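Succinate--CoA ligase subunit alpha (Campylobacter jejuni, PDB 6MEL) is the alpha subunit of a two-subunit CoA ligase, built from a Rossmann-like CoA-binding domain followed by a second alpha/beta CoA-ligase domain. Local coordinates at residues L186-L191 / V216-F221; V230-A235 / E264-Y269. All blocks are in the same frame, centred on the assembly; numbering follows the deposited sequence.

Contact 1 (L186-L191 / V216-F221)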
loop_
_atom_site.group_PDB
_atom_site.type_symbol
_atom_site.label_atom_id
_atom_site.label_comp_id
_atom_site.label_asym_id
_atom_site.label_seq_id
_atom_site.Cartn_x
_atom_site.Cartn_y
_atom_site.Cartn_z
ATOM N N LEU A 186 1.253 12.733 -10.793
ATOM C CA LEU A 186 0.167 12.919 -11.729
ATOM C C LEU A 186 -0.822 11.745 -11.597
ATOM O O LEU A 186 -0.432 10.567 -11.468
ATOM C CB LEU A 186 0.714 12.971 -13.156
ATOM C CG LEU A 186 1.630 14.135 -13.509
ATOM C CD1 LEU A 186 2.167 13.971 -14.918
ATOM C CD2 LEU A 186 0.929 15.471 -13.369
ATOM N N ALA A 187 -2.116 12.057 -11.645
ATOM C CA ALA A 187 -3.144 11.024 -11.558
ATOM C C ALA A 187 -4.243 11.251 -12.616
ATOM O O ALA A 187 -3.984 11.763 -13.675
ATOM C CB ALA A 187 -3.666 11.007 -10.147
ATOM N N TYR A 188 -5.486 10.886 -12.300
ATOM C CA TYR A 188 -6.554 10.833 -13.294
ATOM C C TYR A 188 -6.847 12.233 -13.837
ATOM O O TYR A 188 -6.933 12.424 -15.048
ATOM C CB TYR A 188 -7.824 10.195 -12.700
ATOM C CG TYR A 188 -7.569 8.806 -12.188
ATOM C CD1 TYR A 188 -7.304 7.761 -13.059
ATOM C CD2 TYR A 188 -7.476 8.552 -10.827
ATOM C CE1 TYR A 188 -6.986 6.500 -12.597
ATOM C CE2 TYR A 188 -7.169 7.293 -10.352
ATOM C CZ TYR A 188 -6.938 6.258 -11.237
ATOM O OH TYR A 188 -6.694 4.996 -10.757
ATOM N N LYS A 189 -7.004 13.224 -12.961
ATOM C CA LYS A 189 -7.473 14.557 -13.419
ATOM C C LYS A 189 -6.496 15.167 -14.416
ATOM O O LYS A 189 -6.908 15.620 -15.462
ATOM C CB LYS A 189 -7.581 15.550 -12.265
ATOM C CG LYS A 189 -8.746 15.268 -11.341
ATOM C CD LYS A 189 -8.839 16.243 -10.180
ATOM C CE LYS A 189 -10.209 16.082 -9.549
ATOM N NZ LYS A 189 -10.297 16.817 -8.267
ATOM N N GLU A 190 -5.206 15.182 -14.060
ATOM C CA GLU A 190 -4.177 15.819 -14.875
ATOM C C GLU A 190 -4.030 15.075 -16.204
ATOM O O GLU A 190 -3.926 15.691 -17.269
ATOM C CB GLU A 190 -2.821 15.817 -14.169
ATOM C CG GLU A 190 -2.807 16.591 -12.852
ATOM C CD GLU A 190 -3.217 15.851 -11.573
ATOM O OE1 GLU A 190 -3.704 14.638 -11.560
ATOM O OE2 GLU A 190 -3.024 16.489 -10.543
ATOM N N LEU A 191 -4.017 13.737 -16.147
ATOM C CA LEU A 191 -3.783 12.961 -17.337
ATOM C C LEU A 191 -5.029 12.921 -18.227
ATOM O O LEU A 191 -4.916 12.929 -19.457
ATOM C CB LEU A 191 -3.306 11.565 -16.939
ATOM C CG LEU A 191 -1.932 11.557 -16.272
ATOM C CD1 LEU A 191 -1.553 10.163 -15.819
ATOM C CD2 LEU A 191 -0.884 12.077 -17.224
ATOM N N VAL A 216 -13.179 8.458 -7.035
ATOM C CA VAL A 216 -14.486 9.110 -6.710
ATOM C C VAL A 216 -14.436 10.569 -7.185
ATOM O O VAL A 216 -15.262 10.993 -7.954
ATOM C CB VAL A 216 -14.810 9.054 -5.204
ATOM C CG1 VAL A 216 -16.097 9.832 -4.828
ATOM C CG2 VAL A 216 -14.897 7.624 -4.723
ATOM N N GLU A 217 -13.409 11.309 -6.765
ATOM C CA GLU A 217 -13.226 12.710 -7.158
ATOM C C GLU A 217 -13.115 12.853 -8.678
ATOM O O GLU A 217 -13.604 13.864 -9.213
ATOM C CB GLU A 217 -12.007 13.353 -6.483
ATOM C CG GLU A 217 -12.188 13.502 -4.972
ATOM C CD GLU A 217 -10.907 13.647 -4.151
ATOM O OE1 GLU A 217 -9.809 13.807 -4.741
ATOM O OE2 GLU A 217 -11.006 13.603 -2.902
ATOM N N ALA A 218 -12.482 11.879 -9.356
ATOM C CA ALA A 218 -12.343 11.918 -10.829
ATOM C C ALA A 218 -13.718 11.889 -11.528
ATOM O O ALA A 218 -13.857 12.378 -12.622
ATOM C CB ALA A 218 -11.505 10.769 -11.335
ATOM N N ALA A 219 -14.719 11.301 -10.897
ATOM C CA ALA A 219 -15.995 11.050 -11.571
ATOM C C ALA A 219 -16.687 12.382 -11.928
ATOM O O ALA A 219 -17.035 12.642 -13.069
ATOM C CB ALA A 219 -16.854 10.192 -10.713
ATOM N N LYS A 220 -16.806 13.261 -10.947
ATOM C CA LYS A 220 -17.426 14.546 -11.161
ATOM C C LYS A 220 -16.582 15.377 -12.125
ATOM O O LYS A 220 -17.105 16.025 -13.017
ATOM C CB LYS A 220 -17.535 15.292 -9.841
ATOM C CG LYS A 220 -18.298 16.598 -9.956
ATOM C CD LYS A 220 -18.048 17.458 -8.771
ATOM C CE LYS A 220 -19.340 17.866 -8.111
ATOM N NZ LYS A 220 -19.114 19.154 -7.421
ATOM N N PHE A 221 -15.264 15.330 -11.927
ATOM C CA PHE A 221 -14.355 16.008 -12.781
ATOM C C PHE A 221 -14.584 15.595 -14.244
ATOM O O PHE A 221 -14.540 16.448 -15.123
ATOM C CB PHE A 221 -12.921 15.764 -12.334
ATOM C CG PHE A 221 -11.898 16.350 -13.263
ATOM C CD1 PHE A 221 -11.458 17.655 -13.086
ATOM C CD2 PHE A 221 -11.429 15.626 -14.347
ATOM C CE1 PHE A 221 -10.539 18.207 -13.972
ATOM C CE2 PHE A 221 -10.511 16.179 -15.230
ATOM C CZ PHE A 221 -10.063 17.463 -15.031
HETATM O O HOH W 1 -8.749 14.480 -6.802
#
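K189 sets CG over one face of the F221 ring, offset toward the rim, where two helices of the alpha/beta CoA-ligase domain run side by side. The helices are 188-197 and 214-225, and strand 203-209 lies between them in the chain. K189 and A218 bring the backbones nearest, with 6.1 Å between CA of K189 and CA of A218.

The tight part is a CH-pi contact. CG of K189 sits 4.0 Å from the centroid of the F221 ring, only 14° off the ring normal. The F221 side chain leaves its helix with CG anti to the backbone N (chi1 175°), and the ring reaches K189. K189 stays extended beyond CG, and the chain runs on past the ring, so that CE lies beside CB of F221. The ring also meets backbone, since CE2 of F221 is 3.7 Å from O of K189. On the inner side, CB of Y188 touches CB of A218 at 4.0 Å. The hydroxyl of Y188 is hydrogen-bonded to the backbone O of I207, on strand 203-209, and the Y188 side chain also packs on L214.

The outer side is looser and more polar. K189 is exposed, and no direct hydrogen bond joins the two segments. NZ of K189 and OE1 of E217 stand 4.7 Å apart, so the opposite charges probably attract without touching. A modelled water lies between them. This water accepts from NZ of K189 at 3.2 Å, but its oxygen is placed 2.4 Å from OE1 of E217, too short for an ordinary hydrogen bond, so the bridge is doubtful.

Contact 2 (V230-A235 / E264-Y269); sequences VVAFIA and EALKSY
L266 holds CG anti to its carbonyl carbon (chi1 -75°), and chi2 of 166° keeps the side chain extended as far as CD1. I234 likewise turns CG1 anti to the carbonyl carbon (chi1 -52°), with CD1 folded round at the next bond. The two side chains thus reach toward each other and meet tip to tip. CD1 of I234 lies 3.8 Å from CD1 of L266. CG1 of I234 is 4.0 Å from CD1 of L266.

A232 supplies the second surface. CB of A232 is 3.8 Å from CD1 of L266. One methyl of L266 therefore rests on two strand residues at once, A232 and I234. These are two positions apart, and both direct their CB toward the helix. F233, between them, directs its CB away from the helix. The contact is small, at 97 Å² over both sides, but all three touching residues are buried. It is wholly apolar, and no hydrogen bond crosses it. The backbones stay well apart, with CA of A232 7.8 Å from CA of L266, and side chains bridge the distance.

The helix ends just beyond L266. S268 turns its hydroxyl back and donates from OG of S268 to O of A265 at 3.0 Å. Y269 is the first residue to leave helical backbone angles.

The segments belong to a beta-alpha-beta unit made of strand 230-235, helix 259-268 and strand 272-273. The two strands are parallel neighbours, joined by backbone hydrogen bonds of V230 and A232 with H272. On the other side of strand 230-235 in the sheet runs strand 203-209. Helix 280-288 packs on V231 and F233, while helix 214-225 lies beside L266 through A219.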
loop_
_atom_site.group_PDB
_atom_site.type_symbol
_atom_site.label_atom_id
_atom_site.label_comp_id
_atom_site.label_asym_id
_atom_site.label_seq_id
_atom_site.Cartn_x
_atom_site.Cartn_y
_atom_site.Cartn_z
ATOM N N VAL A 230 -14.834 7.572 -21.379
ATOM C CA VAL A 230 -13.988 6.995 -20.389
ATOM C C VAL A 230 -14.546 5.636 -19.962
ATOM O O VAL A 230 -15.746 5.529 -19.611
ATOM C CB VAL A 230 -13.856 7.915 -19.174
ATOM C CG1 VAL A 230 -13.023 7.244 -18.097
ATOM C CG2 VAL A 230 -13.267 9.255 -19.574
ATOM N N VAL A 231 -13.668 4.621 -19.982
ATOM C CA VAL A 231 -13.935 3.306 -19.481
ATOM C C VAL A 231 -13.151 3.172 -18.183
ATOM O O VAL A 231 -11.969 3.501 -18.179
ATOM C CB VAL A 231 -13.497 2.236 -20.486
ATOM C CG1 VAL A 231 -13.542 0.825 -19.896
ATOM C CG2 VAL A 231 -14.314 2.289 -21.764
ATOM N N ALA A 232 -13.776 2.611 -17.141
ATOM C CA ALA A 232 -13.127 2.402 -15.839
ATOM C C ALA A 232 -13.276 0.960 -15.394
ATOM O O ALA A 232 -14.341 0.335 -15.541
ATOM C CB ALA A 232 -13.652 3.320 -14.777
ATOM N N PHE A 233 -12.164 0.434 -14.867
ATOM C CA PHE A 233 -12.165 -0.796 -14.103
ATOM C C PHE A 233 -11.463 -0.491 -12.773
ATOM O O PHE A 233 -10.353 0.014 -12.780
ATOM C CB PHE A 233 -11.458 -1.959 -14.817
ATOM C CG PHE A 233 -11.355 -3.188 -13.933
ATOM C CD1 PHE A 233 -12.463 -3.991 -13.699
ATOM C CD2 PHE A 233 -10.211 -3.468 -13.220
ATOM C CE1 PHE A 233 -12.404 -5.070 -12.830
ATOM C CE2 PHE A 233 -10.153 -4.535 -12.338
ATOM C CZ PHE A 233 -11.254 -5.329 -12.136
ATOM N N ILE A 234 -12.115 -0.826 -11.663
ATOM C CA ILE A 234 -11.628 -0.580 -10.340
ATOM C C ILE A 234 -11.410 -1.938 -9.692
ATOM O O ILE A 234 -12.356 -2.592 -9.365
ATOM C CB ILE A 234 -12.599 0.268 -9.482
ATOM C CG1 ILE A 234 -13.038 1.560 -10.179
ATOM C CG2 ILE A 234 -11.957 0.566 -8.123
ATOM C CD1 ILE A 234 -11.887 2.471 -10.622
ATOM N N ALA A 235 -10.147 -2.309 -9.463
ATOM C CA ALA A 235 -9.835 -3.613 -8.858
ATOM C C ALA A 235 -10.105 -3.606 -7.349
ATOM O O ALA A 235 -9.901 -2.604 -6.668
ATOM C CB ALA A 235 -8.387 -3.898 -9.118
ATOM N N GLU A 264 -19.572 3.057 -8.186
ATOM C CA GLU A 264 -20.900 3.702 -8.079
ATOM C C GLU A 264 -20.790 5.193 -8.417
ATOM O O GLU A 264 -21.626 5.715 -9.133
ATOM C CB GLU A 264 -21.406 3.461 -6.665
ATOM C CG GLU A 264 -22.849 3.824 -6.402
ATOM C CD GLU A 264 -23.254 3.359 -5.004
ATOM O OE1 GLU A 264 -22.635 2.350 -4.497
ATOM O OE2 GLU A 264 -24.172 3.988 -4.416
ATOM N N ALA A 265 -19.747 5.873 -7.916
ATOM C CA ALA A 265 -19.565 7.293 -8.215
ATOM C C ALA A 265 -19.314 7.460 -9.719
ATOM O O ALA A 265 -19.885 8.320 -10.362
ATOM C CB ALA A 265 -18.423 7.876 -7.421
ATOM N N LEU A 266 -18.414 6.650 -10.264
ATOM C CA LEU A 266 -18.069 6.755 -11.688
ATOM C C LEU A 266 -19.309 6.483 -12.565
ATOM O O LEU A 266 -19.586 7.196 -13.520
ATOM C CB LEU A 266 -16.938 5.761 -11.974
ATOM C CG LEU A 266 -15.574 6.195 -11.453
ATOM C CD1 LEU A 266 -14.610 5.027 -11.477
ATOM C CD2 LEU A 266 -15.037 7.359 -12.268
ATOM N N LYS A 267 -20.060 5.449 -12.213
ATOM C CA LYS A 267 -21.264 5.069 -12.962
ATOM C C LYS A 267 -22.294 6.226 -12.966
ATOM O O LYS A 267 -22.804 6.600 -14.021
ATOM C CB LYS A 267 -21.876 3.811 -12.362
ATOM C CG LYS A 267 -23.095 3.303 -13.110
ATOM C CD LYS A 267 -23.638 1.986 -12.580
ATOM C CE LYS A 267 -24.444 1.255 -13.637
ATOM N NZ LYS A 267 -23.542 0.496 -14.540
ATOM N N SER A 268 -22.510 6.857 -11.815
ATOM C CA SER A 268 -23.532 7.885 -11.672
ATOM C C SER A 268 -23.124 9.157 -12.429
ATOM O O SER A 268 -23.965 9.955 -12.749
ATOM C CB SER A 268 -23.795 8.180 -10.222
ATOM O OG SER A 268 -22.738 8.991 -9.714
ATOM N N TYR A 269 -21.837 9.351 -12.738
ATOM C CA TYR A 269 -21.415 10.523 -13.506
ATOM C C TYR A 269 -21.230 10.188 -14.983
ATOM O O TYR A 269 -20.665 11.017 -15.711
ATOM C CB TYR A 269 -20.157 11.135 -12.898
ATOM C CG TYR A 269 -20.466 12.063 -11.753
ATOM C CD1 TYR A 269 -20.179 11.730 -10.440
ATOM C CD2 TYR A 269 -21.117 13.259 -11.999
ATOM C CE1 TYR A 269 -20.480 12.597 -9.402
ATOM C CE2 TYR A 269 -21.414 14.148 -10.981
ATOM C CZ TYR A 269 -21.110 13.808 -9.679
ATOM O OH TYR A 269 -21.414 14.713 -8.710
#

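Contacts 1 and 2 come in series along the chain: the first closes at F221 before the second opens at V230. Helix 214-225 is followed in the chain by strand 230-235. Both contacts belong to the CoA-ligase domain, and their centres are about 11 Å apart. Helix 214-225 is the shared neighbour. It meets helix 188-197 in contact 1, and through A219 it packs on helix 259-268, where CB of A219 is 3.7 Å from CD2 of L266. Contact 1 thus pairs two helices, and contact 2 packs the next helix, 259-268, on strand 230-235. Helices 188-197, 214-225 and 259-268 thus stand in a row against the mixed sheet of this domain.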